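Local coordinates for protein acyl-CoA dehydrogenase (Bacillus anthracis, PDB 3OWA) that probably catalyses the FAD-dependent alpha,beta-dehydrogenation of acyl-CoA thioesters, as acyl-CoA dehydrogenases do, at residues L244-K247 with E248-L251; A505-S508 with A509-T513. All coordinates share one frame; numbering follows the deposited sequence. Where two conformers were deposited one is given.

Contact 1. Residues L244-K247 with E248-L251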
loop_
_atom_site.group_PDB
_atom_site.type_symbol
_atom_site.label_atom_id
_atom_site.label_comp_id
_atom_site.label_asym_id
_atom_site.label_seq_id
_atom_site.Cartn_x
_atom_site.Cartn_y
_atom_site.Cartn_z
ATOM N N LEU A 244 -28.203 30.688 -12.357
ATOM C CA LEU A 244 -28.151 32.152 -12.566
ATOM C C LEU A 244 -27.270 32.760 -11.535
ATOM O O LEU A 244 -27.572 32.700 -10.373
ATOM C CB LEU A 244 -29.534 32.810 -12.429
ATOM C CG LEU A 244 -30.555 32.575 -13.523
ATOM C CD1 LEU A 244 -31.744 33.538 -13.345
ATOM C CD2 LEU A 244 -29.927 32.758 -14.900
ATOM N N VAL A 245 -26.176 33.342 -11.973
ATOM C CA VAL A 245 -25.167 33.864 -11.069
ATOM C C VAL A 245 -24.993 35.363 -11.330
ATOM O O VAL A 245 -24.663 35.740 -12.438
ATOM C CB VAL A 245 -23.820 33.174 -11.333
ATOM C CG1 VAL A 245 -22.744 33.743 -10.376
ATOM C CG2 VAL A 245 -23.959 31.598 -11.232
ATOM N N PRO A 246 -25.207 36.215 -10.317
ATOM C CA PRO A 246 -25.042 37.661 -10.546
ATOM C C PRO A 246 -23.684 37.977 -11.136
ATOM O O PRO A 246 -22.689 37.378 -10.746
ATOM C CB PRO A 246 -25.123 38.244 -9.137
ATOM C CG PRO A 246 -26.023 37.312 -8.419
ATOM C CD PRO A 246 -25.639 35.940 -8.942
ATOM N N LYS A 247 -23.662 38.926 -12.064
ATOM C CA LYS A 247 -22.448 39.349 -12.750
ATOM C C LYS A 247 -21.323 39.690 -11.758
ATOM O O LYS A 247 -20.162 39.424 -12.015
ATOM C CB LYS A 247 -22.805 40.563 -13.636
ATOM C CG LYS A 247 -21.699 41.110 -14.455
ATOM C CD LYS A 247 -22.130 42.411 -15.131
ATOM C CE LYS A 247 -22.315 43.546 -14.136
ATOM N NZ LYS A 247 -22.353 44.815 -14.895
ATOM N N GLU A 248 -21.685 40.275 -10.622
ATOM C CA GLU A 248 -20.726 40.697 -9.613
ATOM C C GLU A 248 -20.149 39.523 -8.784
ATOM O O GLU A 248 -19.249 39.726 -7.941
ATOM C CB GLU A 248 -21.361 41.740 -8.675
ATOM C CG GLU A 248 -22.560 41.230 -7.849
ATOM C CD GLU A 248 -23.953 41.533 -8.475
ATOM O OE1 GLU A 248 -24.064 41.787 -9.724
ATOM O OE2 GLU A 248 -24.945 41.482 -7.683
ATOM N N ASN A 249 -20.664 38.313 -9.017
ATOM C CA ASN A 249 -20.101 37.117 -8.397
ATOM C C ASN A 249 -18.975 36.487 -9.174
ATOM O O ASN A 249 -18.403 35.483 -8.721
ATOM C CB ASN A 249 -21.190 36.106 -8.082
ATOM C CG ASN A 249 -21.893 36.431 -6.813
ATOM O OD1 ASN A 249 -22.176 37.593 -6.544
ATOM N ND2 ASN A 249 -22.188 35.424 -6.015
ATOM N N LEU A 250 -18.631 37.054 -10.331
ATOM C CA LEU A 250 -17.383 36.674 -10.990
ATOM C C LEU A 250 -16.194 36.886 -10.020
ATOM O O LEU A 250 -16.069 37.952 -9.398
ATOM C CB LEU A 250 -17.171 37.469 -12.269
ATOM C CG LEU A 250 -15.817 37.212 -12.950
ATOM C CD1 LEU A 250 -15.876 35.954 -13.791
ATOM C CD2 LEU A 250 -15.434 38.411 -13.806
ATOM N N LEU A 251 -15.365 35.862 -9.854
ATOM C CA LEU A 251 -14.222 35.923 -8.944
ATOM C C LEU A 251 -12.933 36.110 -9.752
ATOM O O LEU A 251 -12.590 35.267 -10.566
ATOM C CB LEU A 251 -14.162 34.632 -8.112
ATOM C CG LEU A 251 -13.189 34.536 -6.952
ATOM C CD1 LEU A 251 -13.560 35.489 -5.826
ATOM C CD2 LEU A 251 -13.149 33.060 -6.442
#

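Contact 2. Residues A505-S508 with A509-T513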
loop_
_atom_site.group_PDB
_atom_site.type_symbol
_atom_site.label_atom_id
_atom_site.label_comp_id
_atom_site.label_asym_id
_atom_site.label_seq_id
_atom_site.Cartn_x
_atom_site.Cartn_y
_atom_site.Cartn_z
ATOM N N ALA A 505 13.193 16.020 2.597
ATOM C CA ALA A 505 12.867 15.371 3.866
ATOM C C ALA A 505 14.132 15.116 4.721
ATOM O O ALA A 505 14.128 15.358 5.940
ATOM C CB ALA A 505 12.121 14.062 3.602
HETATM N N MSE A 506 15.197 14.636 4.084
HETATM C CA MSE A 506 16.484 14.388 4.777
HETATM C C MSE A 506 17.024 15.651 5.400
HETATM O O MSE A 506 17.371 15.663 6.570
HETATM C CB MSE A 506 17.537 13.864 3.807
HETATM C CG MSE A 506 17.355 12.437 3.384
HETATM SE SE MSE A 506 18.697 11.988 2.072
HETATM C CE MSE A 506 20.282 12.162 3.163
ATOM N N GLU A 507 17.119 16.718 4.611
ATOM C CA GLU A 507 17.643 17.996 5.117
ATOM C C GLU A 507 16.784 18.570 6.247
ATOM O O GLU A 507 17.302 19.098 7.233
ATOM C CB GLU A 507 17.778 19.004 3.973
ATOM C CG GLU A 507 18.345 20.357 4.405
ATOM C CD GLU A 507 18.393 21.411 3.275
ATOM O OE1 GLU A 507 19.472 22.013 3.067
ATOM O OE2 GLU A 507 17.361 21.655 2.598
ATOM N N SER A 508 15.463 18.475 6.098
ATOM C CA SER A 508 14.528 18.943 7.131
ATOM C C SER A 508 14.742 18.207 8.446
ATOM O O SER A 508 14.762 18.836 9.511
ATOM C CB SER A 508 13.067 18.793 6.688
ATOM O OG SER A 508 12.771 19.566 5.532
ATOM N N ALA A 509 14.889 16.884 8.368
ATOM C CA ALA A 509 15.183 16.072 9.534
ATOM C C ALA A 509 16.556 16.448 10.142
ATOM O O ALA A 509 16.672 16.614 11.366
ATOM C CB ALA A 509 15.105 14.566 9.204
ATOM N N VAL A 510 17.576 16.601 9.294
ATOM C CA VAL A 510 18.929 16.937 9.786
ATOM C C VAL A 510 18.940 18.279 10.513
ATOM O O VAL A 510 19.430 18.382 11.641
ATOM C CB VAL A 510 19.987 16.944 8.666
ATOM C CG1 VAL A 510 21.322 17.496 9.193
ATOM C CG2 VAL A 510 20.202 15.541 8.146
ATOM N N LEU A 511 18.364 19.289 9.864
ATOM C CA LEU A 511 18.411 20.655 10.367
ATOM C C LEU A 511 17.594 20.792 11.620
ATOM O O LEU A 511 18.009 21.486 12.547
ATOM C CB LEU A 511 17.970 21.665 9.301
ATOM C CG LEU A 511 18.952 21.825 8.131
ATOM C CD1 LEU A 511 18.392 22.774 7.069
ATOM C CD2 LEU A 511 20.314 22.301 8.625
ATOM N N ARG A 512 16.442 20.114 11.668
ATOM C CA ARG A 512 15.611 20.144 12.875
ATOM C C ARG A 512 16.333 19.507 14.061
ATOM O O ARG A 512 16.284 20.030 15.189
ATOM C CB ARG A 512 14.250 19.462 12.648
ATOM C CG ARG A 512 13.424 19.353 13.907
ATOM C CD ARG A 512 12.126 18.644 13.642
ATOM N NE ARG A 512 11.361 18.554 14.870
ATOM C CZ ARG A 512 10.237 17.865 14.996
ATOM N NH1 ARG A 512 9.733 17.211 13.940
ATOM N NH2 ARG A 512 9.610 17.842 16.167
ATOM N N THR A 513 17.001 18.388 13.810
ATOM C CA THR A 513 17.733 17.700 14.862
ATOM C C THR A 513 18.961 18.567 15.299
ATOM O O THR A 513 19.231 18.734 16.485
ATOM C CB THR A 513 18.142 16.273 14.418
ATOM O OG1 THR A 513 16.968 15.544 13.973
ATOM C CG2 THR A 513 18.852 15.527 15.555
#

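Contact 1. Residues L244-K247 with E248-L251
Pro246 and Asn249 close a tight turn: the amide N of Asn249 donates to Pro246 O at 2.8 Å, with an N-H...O angle of 158°. The next turn overlaps it, Leu250 N giving a longer bond of 3.3 Å to Lys247 O. Two successive bonds from residue i+3 back to residue i make this a short 3-10 turn, carrying the chain from strand 243-246 toward the short strand at 250-251. Backbone bonds also join Val245 to Tyr178, Lys247 to Thr176 and Asn249 to Ile211, fastening the turn to the strands around it. Proline suits the start, because it lacks an N-H that would need a partner.

Asn249 is the buried polar residue here. Its CB rests 3.6 Å from Val245 CG1, the two side chains crossing at a slant. With CG anti to its own carbonyl carbon (chi1 -81°), the amide is carried to Ile211 O and the hydroxyl of Tyr138, which both accept from ND2, while Gln134 NE2 takes up the carbonyls of Glu248 and Leu250. Glu248 behaves differently: bent at chi2, its chain folds back to set its carboxylate against Pro246 CB, CD lying 3.6 Å from it. Lys247 and Glu248 are both exposed, as befits charged side chains on a turn.

The chemistry implies a division of labour: main-chain bonds set the bend, the asparagine amide ties it to strand 206-213 of the beta domain, and the charged lysine and glutamate stay at the surface.

Contact 2. Residues A505-S508 with A509-T513
Ala509 O is gripped twice by Thr513, by OG1 at 2.8 Å and by the backbone N at 3.0 Å, the two donors arriving from opposite faces of the carbonyl plane. This is an interior stretch of the alpha-helix 490-520, in the C-terminal helical domain. Ala509 N in turn donates to Ala505 O, and the ladder of i+4 bonds includes Leu511 N to Glu507 O at 2.8 Å. Threonine suits its site because its hydroxyl can fold back on the helix and still reach Tyr319 and Thr532 on neighbouring helices.

The small side chains of Ala505 and Ala509 meet Phe535 and Tyr319 of those helices, consistent with close packing. Arg327 bonds to both Ser508 OG, which also turns back to Tyr504 O, and the buried carboxylate of Glu507, itself bridged to Lys468 as well, while Arg512, extended from CG to NE, reaches Glu31 and Glu322. Such pairing would be expected to keep both Glu507 and Arg512 ionised.

One turn apart, Glu507 and Leu511 run side by side in the same direction. The aliphatic part of the glutamate serves as a nonpolar surface, its CG lying 3.6 Å from Leu511 CD1.

Overall arrangement
Contacts 1 and 2 lie on opposite sides of the chain's centre, about 31 and 17 Å from it respectively. Their own centres are about 47 Å apart and their nearest atoms about 32 Å, so neither touches the other. They follow in series along the chain, the first in the beta domain, the second among the C-terminal helices. Each shares a sheet with, or packs on a helix of, the parts of the fold that bind FAD. The mixed sheet that receives 244-251 also includes strand 149-152, where, in sequence, the residues of one flavin pocket begin, and helix 305-336, which packs against 505-513, carries the pocket residue Ile307.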